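Local coordinates for sensor kinase CusS (Escherichia coli, PDB 5KU5), which senses copper and silver ions in the periplasm through this sensor domain and, as a histidine kinase, activates the response regulator CusR by phosphorylation, at residues A19-V24 / E40-G45; L50-L53 / K59-Y62. All coordinates share one frame; numbering follows the deposited sequence.

Interaction 1 (A19-V24 / E40-G45); sequences ATLERV and EDIVSG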
loop_
_atom_site.group_PDB
_atom_site.type_symbol
_atom_site.label_atom_id
_atom_site.label_comp_id
_atom_site.label_asym_id
_atom_site.label_seq_id
_atom_site.Cartn_x
_atom_site.Cartn_y
_atom_site.Cartn_z
ATOM N N ALA A 19 5.954 3.035 10.196
ATOM C CA ALA A 19 5.433 4.215 10.898
ATOM C C ALA A 19 3.980 4.046 11.333
ATOM O O ALA A 19 3.603 4.510 12.406
ATOM C CB ALA A 19 5.576 5.463 10.036
ATOM N N THR A 20 3.167 3.399 10.497
ATOM C CA THR A 20 1.767 3.128 10.831
ATOM C C THR A 20 1.662 2.171 12.019
ATOM O O THR A 20 0.985 2.471 13.001
ATOM C CB THR A 20 0.999 2.542 9.625
ATOM O OG1 THR A 20 1.156 3.408 8.496
ATOM C CG2 THR A 20 -0.491 2.388 9.932
ATOM N N LEU A 21 2.343 1.033 11.937
ATOM C CA LEU A 21 2.274 0.021 12.997
ATOM C C LEU A 21 2.947 0.467 14.303
ATOM O O LEU A 21 2.523 0.054 15.383
ATOM C CB LEU A 21 2.847 -1.315 12.517
ATOM C CG LEU A 21 2.130 -1.965 11.325
ATOM C CD1 LEU A 21 2.725 -3.336 11.052
ATOM C CD2 LEU A 21 0.624 -2.072 11.541
ATOM N N GLU A 22 3.973 1.309 14.199
ATOM C CA GLU A 22 4.625 1.902 15.373
ATOM C C GLU A 22 3.659 2.775 16.180
ATOM O O GLU A 22 3.635 2.689 17.405
ATOM C CB GLU A 22 5.851 2.716 14.946
ATOM C CG GLU A 22 6.632 3.362 16.078
ATOM C CD GLU A 22 7.972 3.906 15.619
ATOM O OE1 GLU A 22 8.034 4.507 14.525
ATOM O OE2 GLU A 22 8.966 3.736 16.354
ATOM N N ARG A 23 2.877 3.604 15.488
ATOM C CA ARG A 23 1.827 4.417 16.123
ATOM C C ARG A 23 0.767 3.549 16.795
ATOM O O ARG A 23 0.377 3.808 17.934
ATOM C CB ARG A 23 1.137 5.323 15.098
ATOM C CG ARG A 23 1.985 6.471 14.582
ATOM C CD ARG A 23 1.438 7.000 13.262
ATOM N NE ARG A 23 1.875 8.374 12.991
ATOM C CZ ARG A 23 1.096 9.463 12.949
ATOM N NH1 ARG A 23 -0.224 9.405 13.152
ATOM N NH2 ARG A 23 1.652 10.648 12.689
ATOM N N VAL A 24 0.308 2.524 16.077
ATOM C CA VAL A 24 -0.692 1.580 16.592
ATOM C C VAL A 24 -0.221 0.968 17.915
ATOM O O VAL A 24 -0.965 0.958 18.890
ATOM C CB VAL A 24 -1.008 0.465 15.554
ATOM C CG1 VAL A 24 -1.766 -0.709 16.174
ATOM C CG2 VAL A 24 -1.801 1.034 14.385
ATOM N N GLU A 40 -4.014 -6.445 14.934
ATOM C CA GLU A 40 -4.579 -7.633 14.290
ATOM C C GLU A 40 -5.640 -7.275 13.244
ATOM O O GLU A 40 -5.667 -7.868 12.165
ATOM C CB GLU A 40 -5.160 -8.572 15.354
ATOM C CG GLU A 40 -5.635 -9.919 14.828
ATOM C CD GLU A 40 -5.982 -10.904 15.931
ATOM O OE1 GLU A 40 -6.931 -11.687 15.731
ATOM O OE2 GLU A 40 -5.315 -10.907 16.992
ATOM N N ASP A 41 -6.497 -6.304 13.566
ATOM C CA ASP A 41 -7.518 -5.811 12.633
ATOM C C ASP A 41 -6.902 -5.235 11.353
ATOM O O ASP A 41 -7.381 -5.518 10.255
ATOM C CB ASP A 41 -8.397 -4.748 13.305
ATOM C CG ASP A 41 -9.557 -4.300 12.425
ATOM O OD1 ASP A 41 -10.440 -5.130 12.128
ATOM O OD2 ASP A 41 -9.590 -3.117 12.030
ATOM N N ILE A 42 -5.848 -4.435 11.507
ATOM C CA ILE A 42 -5.129 -3.852 10.367
ATOM C C ILE A 42 -4.374 -4.923 9.573
ATOM O O ILE A 42 -4.523 -5.021 8.355
ATOM C CB ILE A 42 -4.147 -2.739 10.824
ATOM C CG1 ILE A 42 -4.934 -1.532 11.355
ATOM C CG2 ILE A 42 -3.221 -2.306 9.685
ATOM C CD1 ILE A 42 -4.109 -0.541 12.149
ATOM N N VAL A 43 -3.572 -5.713 10.282
ATOM C CA VAL A 43 -2.656 -6.690 9.670
ATOM C C VAL A 43 -3.381 -7.801 8.903
ATOM O O VAL A 43 -2.888 -8.250 7.861
ATOM C CB VAL A 43 -1.698 -7.285 10.739
ATOM C CG1 VAL A 43 -0.968 -8.527 10.239
ATOM C CG2 VAL A 43 -0.694 -6.228 11.179
ATOM N N SER A 44 -4.536 -8.234 9.415
ATOM C CA SER A 44 -5.350 -9.263 8.756
ATOM C C SER A 44 -5.815 -8.820 7.369
ATOM O O SER A 44 -5.993 -9.648 6.473
ATOM C CB SER A 44 -6.566 -9.625 9.616
ATOM O OG SER A 44 -7.449 -8.524 9.754
ATOM N N GLY A 45 -6.015 -7.512 7.196
ATOM C CA GLY A 45 -6.401 -6.944 5.905
ATOM C C GLY A 45 -5.325 -6.907 4.823
ATOM O O GLY A 45 -5.652 -6.657 3.658
#
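Leu21 and Val24 of helix 2-25 meet Ile42 and Val43 of helix 32-44 through methyl groups alone. No hydrogen bond joins the two segments. Leu21 comes first along 19-24 and is buried. Its side chain does not set out toward the partner helix, yet its branch end reaches across. Leu21 CD2 stands 4.3 Å from Ile42 CG2. The same methyl, Leu21 CD2, is 4.4 Å from Val43 CG2. This is a loose touch that places one methyl near two side chains.

The helices run nearly antiparallel here, at 159°, and the axes of the two short segments come within 11.4 Å. They form the N-terminal helical pair of the periplasmic sensor domain, which has the PDC fold. The pair packs on the antiparallel sheet: Leu21 and Val43 both also touch Ile51 of strand 49-54.

Val24, about one turn after Leu21, makes the closer contact. Val24 CG2 lies 3.6 Å from Ile42 CD1, and the two side chains lie alongside each other and point opposite ways. Ile42 has CG1 beside its backbone N (chi1 -68°), and the extended chain beyond (chi2 165°) carries CD1 to Val24. The other branch of Ile42, CG2, is the one near Leu21. Val24 also packs on Thr38, about one turn before Ile42 on the second helix.

Interaction 2 (L50-L53 / K59-Y62); sequences LISL and KTVY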
loop_
_atom_site.group_PDB
_atom_site.type_symbol
_atom_site.label_atom_id
_atom_site.label_comp_id
_atom_site.label_asym_id
_atom_site.label_seq_id
_atom_site.Cartn_x
_atom_site.Cartn_y
_atom_site.Cartn_z
ATOM N N LEU A 50 3.458 -9.714 5.642
ATOM C CA LEU A 50 3.396 -10.530 6.852
ATOM C C LEU A 50 4.156 -9.801 7.943
ATOM O O LEU A 50 5.170 -9.150 7.667
ATOM C CB LEU A 50 4.036 -11.896 6.623
ATOM C CG LEU A 50 3.351 -12.816 5.615
ATOM C CD1 LEU A 50 4.232 -14.025 5.351
ATOM C CD2 LEU A 50 1.970 -13.241 6.099
ATOM N N ILE A 51 3.658 -9.891 9.175
ATOM C CA ILE A 51 4.360 -9.322 10.319
ATOM C C ILE A 51 4.449 -10.332 11.459
ATOM O O ILE A 51 3.656 -11.275 11.535
ATOM C CB ILE A 51 3.734 -7.979 10.797
ATOM C CG1 ILE A 51 2.434 -8.187 11.588
ATOM C CG2 ILE A 51 3.501 -7.034 9.622
ATOM C CD1 ILE A 51 2.605 -8.127 13.093
ATOM N N SER A 52 5.430 -10.120 12.331
ATOM C CA SER A 52 5.568 -10.880 13.564
ATOM C C SER A 52 6.029 -9.950 14.678
ATOM O O SER A 52 6.962 -9.166 14.488
ATOM C CB SER A 52 6.572 -12.013 13.392
ATOM O OG SER A 52 6.662 -12.784 14.581
ATOM N N LEU A 53 5.369 -10.045 15.828
ATOM C CA LEU A 53 5.679 -9.226 16.987
ATOM C C LEU A 53 6.262 -10.123 18.074
ATOM O O LEU A 53 5.603 -11.063 18.530
ATOM C CB LEU A 53 4.415 -8.521 17.482
ATOM C CG LEU A 53 4.610 -7.369 18.473
ATOM C CD1 LEU A 53 5.294 -6.183 17.807
ATOM C CD2 LEU A 53 3.273 -6.954 19.067
ATOM N N LYS A 59 10.179 -13.982 22.242
ATOM C CA LYS A 59 9.131 -14.956 21.944
ATOM C C LYS A 59 7.992 -14.253 21.209
ATOM O O LYS A 59 7.597 -13.150 21.585
ATOM C CB LYS A 59 8.620 -15.609 23.232
ATOM C CG LYS A 59 7.442 -16.559 23.030
ATOM C CD LYS A 59 7.321 -17.608 24.132
ATOM C CE LYS A 59 7.215 -17.009 25.529
ATOM N NZ LYS A 59 6.161 -15.961 25.641
ATOM N N THR A 60 7.462 -14.907 20.178
ATOM C CA THR A 60 6.407 -14.332 19.345
ATOM C C THR A 60 5.084 -14.208 20.108
ATOM O O THR A 60 4.540 -15.203 20.587
ATOM C CB THR A 60 6.198 -15.166 18.063
ATOM O OG1 THR A 60 7.420 -15.195 17.320
ATOM C CG2 THR A 60 5.091 -14.578 17.186
ATOM N N VAL A 61 4.590 -12.977 20.219
ATOM C CA VAL A 61 3.294 -12.682 20.843
ATOM C C VAL A 61 2.173 -12.669 19.798
ATOM O O VAL A 61 1.044 -13.059 20.099
ATOM C CB VAL A 61 3.363 -11.357 21.656
ATOM C CG1 VAL A 61 1.994 -10.704 21.858
ATOM C CG2 VAL A 61 4.008 -11.630 23.004
ATOM N N TYR A 62 2.478 -12.207 18.586
ATOM C CA TYR A 62 1.522 -12.232 17.482
ATOM C C TYR A 62 2.246 -12.380 16.145
ATOM O O TYR A 62 3.359 -11.882 15.978
ATOM C CB TYR A 62 0.673 -10.954 17.489
ATOM C CG TYR A 62 -0.225 -10.807 16.278
ATOM C CD1 TYR A 62 -1.469 -11.439 16.224
ATOM C CD2 TYR A 62 0.180 -10.055 15.174
ATOM C CE1 TYR A 62 -2.287 -11.315 15.109
ATOM C CE2 TYR A 62 -0.630 -9.927 14.054
ATOM C CZ TYR A 62 -1.861 -10.556 14.026
ATOM O OH TYR A 62 -2.660 -10.424 12.914
#
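Leu53 and Tyr62 form an antiparallel hydrogen-bonded pair in the beta hairpin of strands 49-54 and 60-63, with a classic beta bulge on the second strand. Val61 and Tyr62 both face Leu53 there. Leu53 N gives an almost straight bond to Tyr62 O, 2.7 Å long with an angle of 178° at the hydrogen. Leu53 O takes two N-H groups. The bond from Val61 N to Leu53 O is short, 2.7 Å, and more bent, at 152°. The bond from Tyr62 N to Leu53 O is weak, 3.3 Å.

The packed side of the hairpin carries Ile51, Leu53 and Tyr62. Leu53 is buried against Leu36 and Leu25 of the two N-terminal helices, and also touches Leu130 of strand 125-135. Tyr62, partly exposed, rests on Glu40. Ser52 and Thr60 also meet, with Ser52 OG 3.5 Å from Thr60 CG2. Their hydroxyls are bound to the carboxylate of Asp69, Ser52 OG to OD1 and Thr60 OG1 to OD2, so a third residue bridges the two strands.

The side chains of Lys59 and Val61 form the loose, exposed margin. That of Lys59 starts out away from 50-53. Val61 N is firmly bonded all the same, and the strand bends at Val61.

On the packed side, CG1 of Ile51 is wedged against both backbone neighbours (chi1 76°). From there Ile51 CD1 reaches the edge of the Tyr62 ring, close to the ring plane, 3.7 Å from Tyr62 CD2.

From the N terminus, helix 2-25 leads into a connection that brings the chain back along helix 32-44. Interaction 1 closes this first loop, with 15 residues between its segments. Strand 49-54 follows directly, and interaction 2 closes the much shorter hairpin loop to strand 60-63. The contacts are in series: neither nests in the other and they do not cross. They still meet in space: the centres of interactions 1 and 2 are about 12 Å apart. Val43 CG1 packs 3.7 Å from Tyr62 OH. The helical pair is thus tied to the hairpin, which forms one margin of the sheet within the chain.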